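Local atomic coordinates of protection of telomeres protein 1 (Schizosaccharomyces pombe, PDB entry 5USB), a protein that binds single-stranded telomeric DNA, protects the 3' overhang of chromosome ends and regulates telomerase and telomere length. Residues S4-I9 with V35-E40; C15-Q20 with V87-V92. The protein carries 1 engineered substitution. All blocks are in the same frame, centred on the assembly; numbering follows the deposited sequence.

Interaction 1: residues S4-I9 with V35-E40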
ATOM      1  N   SER A   4      -0.267  -3.651  11.928  1.00 16.54           N
ATOM      2  CA  SER A   4      -1.717  -3.510  11.842  1.00 17.34           C
ATOM      3  C   SER A   4      -2.236  -4.186  10.580  1.00 17.43           C
ATOM      4  O   SER A   4      -1.537  -4.231   9.568  1.00 18.27           O
ATOM      5  CB  SER A   4      -2.121  -2.040  11.743  1.00 18.05           C
ATOM      6  OG  SER A   4      -1.769  -1.307  12.885  1.00 25.88           O
ATOM      7  N   LEU A   5      -3.486  -4.646  10.611  1.00 14.75           N
ATOM      8  CA  LEU A   5      -4.200  -4.895   9.371  1.00 17.13           C
ATOM      9  C   LEU A   5      -4.600  -3.557   8.752  1.00 13.86           C
ATOM     10  O   LEU A   5      -4.789  -2.556   9.454  1.00 15.22           O
ATOM     11  CB  LEU A   5      -5.455  -5.739   9.583  1.00 18.02           C
ATOM     12  CG  LEU A   5      -5.130  -7.134  10.132  1.00 17.83           C
ATOM     13  CD1 LEU A   5      -6.429  -7.886  10.259  1.00 21.33           C
ATOM     14  CD2 LEU A   5      -4.121  -7.916   9.309  1.00 23.25           C
ATOM     15  N   LEU A   6      -4.759  -3.543   7.426  1.00 15.15           N
ATOM     16  CA  LEU A   6      -5.088  -2.271   6.794  1.00 12.85           C
ATOM     17  C   LEU A   6      -6.452  -1.768   7.230  1.00 14.76           C
ATOM     18  O   LEU A   6      -6.702  -0.561   7.219  1.00 15.42           O
ATOM     19  CB  LEU A   6      -4.989  -2.378   5.274  1.00 14.73           C
ATOM     20  CG  LEU A   6      -3.543  -2.275   4.769  1.00 15.00           C
ATOM     21  CD1 LEU A   6      -3.610  -2.448   3.246  1.00 18.27           C
ATOM     22  CD2 LEU A   6      -2.858  -0.953   5.158  1.00 18.60           C
ATOM     23  N   SER A   7      -7.353  -2.669   7.639  1.00 14.59           N
ATOM     24  CA  SER A   7      -8.642  -2.239   8.155  1.00 12.39           C
ATOM     25  C   SER A   7      -8.531  -1.474   9.466  1.00 18.29           C
ATOM     26  O   SER A   7      -9.486  -0.775   9.844  1.00 18.68           O
ATOM     27  CB  SER A   7      -9.517  -3.456   8.369  1.00 16.05           C
ATOM     28  OG  SER A   7      -8.916  -4.284   9.345  1.00 17.51           O
ATOM     29  N   GLN A   8      -7.400  -1.588  10.153  1.00 15.44           N
ATOM     30  CA  GLN A   8      -7.187  -0.972  11.459  1.00 19.05           C
ATOM     31  C   GLN A   8      -6.456   0.359  11.378  1.00 21.57           C
ATOM     32  O   GLN A   8      -6.376   1.068  12.395  1.00 20.71           O
ATOM     33  CB  GLN A   8      -6.404  -1.928  12.361  1.00 19.01           C
ATOM     34  CG  GLN A   8      -7.107  -3.250  12.592  1.00 17.60           C
ATOM     35  CD  GLN A   8      -6.230  -4.281  13.287  1.00 25.49           C
ATOM     36  OE1 GLN A   8      -5.008  -4.397  13.045  1.00 23.49           O
ATOM     37  NE2 GLN A   8      -6.863  -5.057  14.173  1.00 34.09           N
ATOM     38  N   ILE A   9      -5.905   0.725  10.222  1.00 17.84           N
ATOM     39  CA  ILE A   9      -5.142   1.959  10.198  1.00 17.16           C
ATOM     40  C   ILE A   9      -6.082   3.152  10.111  1.00 19.10           C
ATOM     41  O   ILE A   9      -7.199   3.097   9.597  1.00 18.44           O
ATOM     42  CB  ILE A   9      -4.091   1.963   9.074  1.00 19.37           C
ATOM     43  CG1 ILE A   9      -4.707   1.961   7.700  1.00 20.85           C
ATOM     44  CG2 ILE A   9      -3.148   0.793   9.241  1.00 18.87           C
ATOM     45  CD1 ILE A   9      -3.687   2.252   6.642  1.00 22.59           C
ATOM     46  N   VAL A  35      -1.795  -0.945  -2.712  1.00 10.18           N
ATOM     47  CA  VAL A  35      -1.601  -2.200  -1.999  1.00 11.03           C
ATOM     48  C   VAL A  35      -2.841  -2.579  -1.205  1.00 10.58           C
ATOM     49  O   VAL A  35      -3.695  -1.748  -0.909  1.00 11.50           O
ATOM     50  CB  VAL A  35      -0.375  -2.139  -1.088  1.00 10.53           C
ATOM     51  CG1 VAL A  35       0.804  -1.636  -1.872  1.00 11.45           C
ATOM     52  CG2 VAL A  35      -0.626  -1.277   0.118  1.00 11.58           C
ATOM     53  N   THR A  36      -2.948  -3.873  -0.908  1.00 11.82           N
ATOM     54  CA  THR A  36      -4.085  -4.431  -0.195  1.00 10.80           C
ATOM     55  C   THR A  36      -3.635  -5.572   0.700  1.00 10.18           C
ATOM     56  O   THR A  36      -2.662  -6.266   0.386  1.00 12.80           O
ATOM     57  CB  THR A  36      -5.145  -4.970  -1.178  1.00 11.14           C
ATOM     58  OG1 THR A  36      -6.321  -5.383  -0.473  1.00 12.37           O
ATOM     59  CG2 THR A  36      -4.656  -6.168  -1.917  1.00 12.77           C
ATOM     60  N   ASP A  37      -4.389  -5.783   1.805  1.00 11.28           N
ATOM     61  CA  ASP A  37      -4.274  -7.056   2.513  1.00 14.03           C
ATOM     62  C   ASP A  37      -5.618  -7.772   2.544  1.00 15.71           C
ATOM     63  O   ASP A  37      -5.813  -8.707   3.341  1.00 16.23           O
ATOM     64  CB  ASP A  37      -3.678  -6.878   3.914  1.00 16.86           C
ATOM     65  CG  ASP A  37      -4.546  -6.099   4.846  1.00 13.17           C
ATOM     66  OD1 ASP A  37      -5.682  -5.742   4.470  1.00 16.01           O
ATOM     67  OD2 ASP A  37      -4.110  -5.896   6.022  1.00 17.95           O
ATOM     68  N   TYR A  38      -6.527  -7.347   1.670  1.00 13.49           N
ATOM     69  CA  TYR A  38      -7.879  -7.899   1.533  1.00 14.01           C
ATOM     70  C   TYR A  38      -8.699  -7.701   2.798  1.00 18.70           C
ATOM     71  O   TYR A  38      -9.544  -8.531   3.146  1.00 18.75           O
ATOM     72  CB  TYR A  38      -7.798  -9.366   1.086  1.00 15.20           C
ATOM     73  CG  TYR A  38      -7.325  -9.440  -0.337  1.00 18.40           C
ATOM     74  CD1 TYR A  38      -8.225  -9.210  -1.365  1.00 20.57           C
ATOM     75  CD2 TYR A  38      -5.988  -9.672  -0.652  1.00 16.66           C
ATOM     76  CE1 TYR A  38      -7.840  -9.232  -2.667  1.00 21.82           C
ATOM     77  CE2 TYR A  38      -5.579  -9.687  -1.995  1.00 21.08           C
ATOM     78  CZ  TYR A  38      -6.542  -9.452  -2.975  1.00 18.41           C
ATOM     79  OH  TYR A  38      -6.227  -9.465  -4.316  1.00 28.34           O
ATOM     80  N   THR A  39      -8.457  -6.595   3.506  1.00 15.29           N
ATOM     81  CA  THR A  39      -9.314  -6.129   4.590  1.00 15.35           C
ATOM     82  C   THR A  39      -9.805  -4.732   4.225  1.00 17.72           C
ATOM     83  O   THR A  39      -9.100  -3.950   3.595  1.00 16.65           O
ATOM     84  CB  THR A  39      -8.628  -6.137   5.994  1.00 16.42           C
ATOM     85  OG1 THR A  39      -7.644  -5.097   6.077  1.00 17.40           O
ATOM     86  CG2 THR A  39      -7.974  -7.507   6.299  1.00 21.21           C
ATOM     87  N   GLU A  40     -11.037  -4.433   4.596  1.00 15.59           N
ATOM     88  CA  GLU A  40     -11.737  -3.217   4.174  1.00 12.14           C
ATOM     89  C   GLU A  40     -11.512  -2.078   5.146  1.00 14.13           C
ATOM     90  O   GLU A  40     -11.480  -2.292   6.353  1.00 16.41           O
ATOM     91  CB  GLU A  40     -13.219  -3.536   4.078  1.00 18.26           C
ATOM     92  CG  GLU A  40     -14.085  -2.518   3.484  1.00 19.52           C
ATOM     93  CD  GLU A  40     -15.499  -3.038   3.367  1.00 27.18           C
ATOM     94  OE1 GLU A  40     -15.757  -4.156   3.873  1.00 31.87           O
ATOM     95  OE2 GLU A  40     -16.314  -2.361   2.739  1.00 22.19           O
TER

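Interaction 2: residues C15-Q20 with V87-V92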
ATOM      1  N   CYS A  15       2.292   3.678  10.991  1.00 18.38           N
ATOM      2  CA  CYS A  15       1.848   2.304  11.073  1.00 17.82           C
ATOM      3  C   CYS A  15       2.782   1.416  10.273  1.00 15.41           C
ATOM      4  O   CYS A  15       3.645   1.890   9.525  1.00 18.37           O
ATOM      5  CB  CYS A  15       0.409   2.168  10.597  1.00 20.85           C
ATOM      6  SG  CYS A  15       0.209   2.664   8.879  1.00 22.44           S
ATOM      7  N   SER A  16       2.621   0.115  10.481  1.00 14.96           N
ATOM      8  CA  SER A  16       3.350  -0.921   9.788  1.00 13.55           C
ATOM      9  C   SER A  16       2.416  -2.040   9.371  1.00 14.62           C
ATOM     10  O   SER A  16       1.519  -2.407  10.124  1.00 14.67           O
ATOM     11  CB  SER A  16       4.447  -1.496  10.703  1.00 16.66           C
ATOM     12  OG  SER A  16       5.316  -0.479  11.150  1.00 15.00           O
ATOM     13  N   PHE A  17       2.636  -2.602   8.176  1.00 13.68           N
ATOM     14  CA  PHE A  17       1.736  -3.629   7.666  1.00 14.70           C
ATOM     15  C   PHE A  17       2.407  -4.429   6.563  1.00 13.96           C
ATOM     16  O   PHE A  17       3.363  -3.979   5.932  1.00 13.25           O
ATOM     17  CB  PHE A  17       0.418  -3.019   7.157  1.00 14.19           C
ATOM     18  CG  PHE A  17       0.589  -1.922   6.151  1.00 13.97           C
ATOM     19  CD1 PHE A  17       0.720  -2.217   4.805  1.00 14.55           C
ATOM     20  CD2 PHE A  17       0.563  -0.600   6.550  1.00 14.29           C
ATOM     21  CE1 PHE A  17       0.886  -1.207   3.882  1.00 14.24           C
ATOM     22  CE2 PHE A  17       0.707   0.428   5.620  1.00 16.03           C
ATOM     23  CZ  PHE A  17       0.870   0.108   4.283  1.00 14.13           C
ATOM     24  N   TYR A  18       1.858  -5.609   6.328  1.00 13.23           N
ATOM     25  CA  TYR A  18       2.165  -6.466   5.197  1.00 12.78           C
ATOM     26  C   TYR A  18       1.054  -6.281   4.164  1.00 12.01           C
ATOM     27  O   TYR A  18      -0.118  -6.146   4.521  1.00 14.15           O
ATOM     28  CB  TYR A  18       2.211  -7.940   5.633  1.00 14.55           C
ATOM     29  CG  TYR A  18       3.408  -8.299   6.484  1.00 15.92           C
ATOM     30  CD1 TYR A  18       4.536  -8.790   5.874  1.00 16.82           C
ATOM     31  CD2 TYR A  18       3.381  -8.177   7.861  1.00 22.45           C
ATOM     32  CE1 TYR A  18       5.641  -9.132   6.622  1.00 19.26           C
ATOM     33  CE2 TYR A  18       4.475  -8.510   8.621  1.00 20.10           C
ATOM     34  CZ  TYR A  18       5.593  -8.985   8.007  1.00 21.81           C
ATOM     35  OH  TYR A  18       6.723  -9.335   8.752  1.00 25.23           O
ATOM     36  N   ALA A  19       1.411  -6.316   2.890  1.00 12.70           N
ATOM     37  CA  ALA A  19       0.404  -6.126   1.855  1.00 14.50           C
ATOM     38  C   ALA A  19       0.891  -6.705   0.540  1.00 14.63           C
ATOM     39  O   ALA A  19       2.085  -6.957   0.338  1.00 14.25           O
ATOM     40  CB  ALA A  19       0.081  -4.653   1.687  1.00 14.95           C
ATOM     41  N   GLN A  20      -0.058  -6.914  -0.361  1.00 11.95           N
ATOM     42  CA  GLN A  20       0.231  -7.303  -1.727  1.00 11.88           C
ATOM     43  C   GLN A  20       0.042  -6.107  -2.656  1.00 13.00           C
ATOM     44  O   GLN A  20      -0.909  -5.332  -2.509  1.00 11.80           O
ATOM     45  CB  GLN A  20      -0.667  -8.453  -2.177  1.00 13.77           C
ATOM     46  CG  GLN A  20      -0.189  -9.011  -3.503  1.00 16.80           C
ATOM     47  CD  GLN A  20      -0.871 -10.286  -3.921  1.00 18.69           C
ATOM     48  OE1 GLN A  20      -2.025 -10.525  -3.593  1.00 17.83           O
ATOM     49  NE2 GLN A  20      -0.167 -11.082  -4.736  1.00 19.07           N
ATOM     50  N   VAL A  87       4.896  -6.858   0.029  1.00 12.12           N
ATOM     51  CA  VAL A  87       5.738  -5.856   0.655  1.00 11.93           C
ATOM     52  C   VAL A  87       5.434  -5.802   2.152  1.00 15.05           C
ATOM     53  O   VAL A  87       4.337  -6.137   2.610  1.00 13.90           O
ATOM     54  CB  VAL A  87       5.605  -4.453   0.019  1.00 12.75           C
ATOM     55  CG1 VAL A  87       6.081  -4.435  -1.439  1.00 14.59           C
ATOM     56  CG2 VAL A  87       4.198  -3.942   0.083  1.00 16.34           C
ATOM     57  N   VAL A  88       6.434  -5.363   2.912  1.00 13.24           N
ATOM     58  CA  VAL A  88       6.278  -4.991   4.316  1.00 12.75           C
ATOM     59  C   VAL A  88       6.680  -3.530   4.423  1.00 13.21           C
ATOM     60  O   VAL A  88       7.780  -3.145   4.014  1.00 13.19           O
ATOM     61  CB  VAL A  88       7.087  -5.894   5.270  1.00 14.43           C
ATOM     62  CG1 VAL A  88       8.563  -5.936   4.950  1.00 17.19           C
ATOM     63  CG2 VAL A  88       6.765  -5.475   6.714  1.00 17.23           C
ATOM     64  N   MET A  89       5.754  -2.708   4.908  1.00 14.95           N
ATOM     65  CA  MET A  89       5.952  -1.274   5.074  1.00 13.56           C
ATOM     66  C   MET A  89       6.016  -1.013   6.571  1.00 13.36           C
ATOM     67  O   MET A  89       5.143  -1.454   7.304  1.00 13.70           O
ATOM     68  CB  MET A  89       4.802  -0.518   4.387  1.00 17.29           C
ATOM     69  CG  MET A  89       4.824  -0.893   2.861  1.00 21.48           C
ATOM     70  SD  MET A  89       3.718  -0.047   1.740  1.00 25.68           S
ATOM     71  CE  MET A  89       4.270   1.585   2.063  1.00 20.52           C
ATOM     72  N   LYS A  90       7.071  -0.337   7.012  1.00 12.45           N
ATOM     73  CA  LYS A  90       7.342  -0.147   8.430  1.00 13.32           C
ATOM     74  C   LYS A  90       7.408   1.336   8.734  1.00 14.71           C
ATOM     75  O   LYS A  90       8.078   2.092   8.029  1.00 14.72           O
ATOM     76  CB  LYS A  90       8.644  -0.846   8.830  1.00 14.75           C
ATOM     77  CG  LYS A  90       8.522  -2.332   8.866  1.00 17.33           C
ATOM     78  CD  LYS A  90       9.827  -3.018   9.202  1.00 20.80           C
ATOM     79  CE  LYS A  90       9.715  -4.501   9.053  1.00 23.90           C
ATOM     80  NZ  LYS A  90      11.060  -5.158   8.988  1.00 28.92           N
ATOM     81  N   ASN A  91       6.612   1.756   9.719  1.00 13.65           N
ATOM     82  CA  ASN A  91       6.650   3.101  10.267  1.00 15.72           C
ATOM     83  C   ASN A  91       6.328   4.160   9.225  1.00 17.92           C
ATOM     84  O   ASN A  91       6.842   5.276   9.264  1.00 20.60           O
ATOM     85  CB  ASN A  91       8.005   3.367  10.933  1.00 20.30           C
ATOM     86  CG  ASN A  91       8.294   2.355  12.003  1.00 21.11           C
ATOM     87  OD1 ASN A  91       7.443   2.093  12.842  1.00 21.45           O
ATOM     88  ND2 ASN A  91       9.455   1.707  11.931  1.00 26.25           N
ATOM     89  N   VAL A  92       5.423   3.839   8.330  1.00 16.75           N
ATOM     90  CA  VAL A  92       4.983   4.781   7.325  1.00 14.68           C
ATOM     91  C   VAL A  92       3.837   5.606   7.875  1.00 18.37           C
ATOM     92  O   VAL A  92       3.163   5.240   8.837  1.00 20.97           O
ATOM     93  CB  VAL A  92       4.601   4.052   6.024  1.00 16.76           C
ATOM     94  CG1 VAL A  92       5.818   3.370   5.438  1.00 18.00           C
ATOM     95  CG2 VAL A  92       3.489   3.049   6.265  1.00 18.97           C
TER

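Interaction 1: residues S4-I9 with V35-E40
L6 and S7, which have helical backbone angles, lie against the chain leaving strand 31-36, with the CA atoms of S7 and E40 5.1 Å apart. The carboxylate of D37 is held at both oxygens, by the L6 backbone and by T39. D37 OD2 accepts the backbone N-H of L6 in a nearly straight bond, N to OD2 2.8 Å and 168° at the hydrogen, met on the syn side but 30° out of the carboxylate plane. D37 OD1 uses its syn lone pair to accept the hydroxyl proton of T39, OG1 to OD1 2.6 Å, and also takes a weak bond from T39 N. With its proton committed to D37, T39 OG1 can accept from the backbone N of S7 at 2.9 Å, a weak, bent bond. OG1 of T39 sits between its backbone N and carbonyl carbon (chi1 72°), which turns it toward both partners. The contact pins the segment before the first strand of the OB fold, in this single-stranded-DNA-binding domain of the longer protein, to the end of strand 31-36, where T36 OG1 accepts from Y38 N in an ST turn and also bonds to F63 O. Packing adds to these bonds: L6 CB lies alongside D37 OD1, 3.5 Å away, while CD1 reaches the D37 backbone N at 3.7 Å and T36 CA at 4.0 Å. L6 also touches F17 and F44. L5 has its CB 3.8 Å from D37 OD2, the two side chains crossing at about a right angle, and helix 129-138 adds R134 against L5 and T39.

Interaction 2: residues C15-Q20 with V87-V92
M89 and F17 face each other as an antiparallel hydrogen-bonded pair, their side chains side by side. M89 CB lies over one face of the F17 ring, 4.2 Å from its centroid; CG passes F17 CE1 at 4.1 Å; SD, 3.7 Å from F17 CE1, approaches obliquely in a Met-aromatic contact; a bend at chi3 (58°) leaves CE 4.3 Å from F17 CZ. This side chain also packs on C104, L106 and I118. C15 SG meets the F17 ring edge in plane, and V92 CG2 comes 3.9 Å from F17 CE2. On the other face of the sheet, V88 CG2 covers one face of the Y18 ring, 3.9 Å from its centroid. Beyond M89 the pairing slips by one, N91 and V92 both facing C15. S16 OG accepts the N91 N-H at 3.0 Å and 157°, while N91 OD1 turns to R14. With an alanine in place of S16 the hydroxyl is gone, and the N91 N-H would probably lose this acceptor. At N91 (phi 61°) the strand turns a corner, a G1 beta bulge between 86-90 and 92-96; both pair with strand 14-26, and this pairing of the first strand with the bent fourth closes the OB-fold barrel.

Overall arrangement
From the N terminus come 4-9, 15-20, 35-40 and 87-92, so the segments alternate and the two contacts cross. Interaction 1 closes a loop holding most of the hairpin of strands 14-26 and 31-36. Interaction 2 closes a longer one that takes in strand 65-69 and helix 72-77. Strand 14-26 links them: residues 15-20, one half of interaction 2, also border both segments of interaction 1, with S4 N 2.8 Å from S16 O and T36 O 2.8 Å from Q20 N, both probable hydrogen bonds. Together they tie the N-terminal loop to the sheet joining strands 31-36, 14-26, 86-90 and 92-96. The nearest atom of interaction 1 lies about 8 Å from the bound nucleic acid, that of interaction 2 about 12 Å.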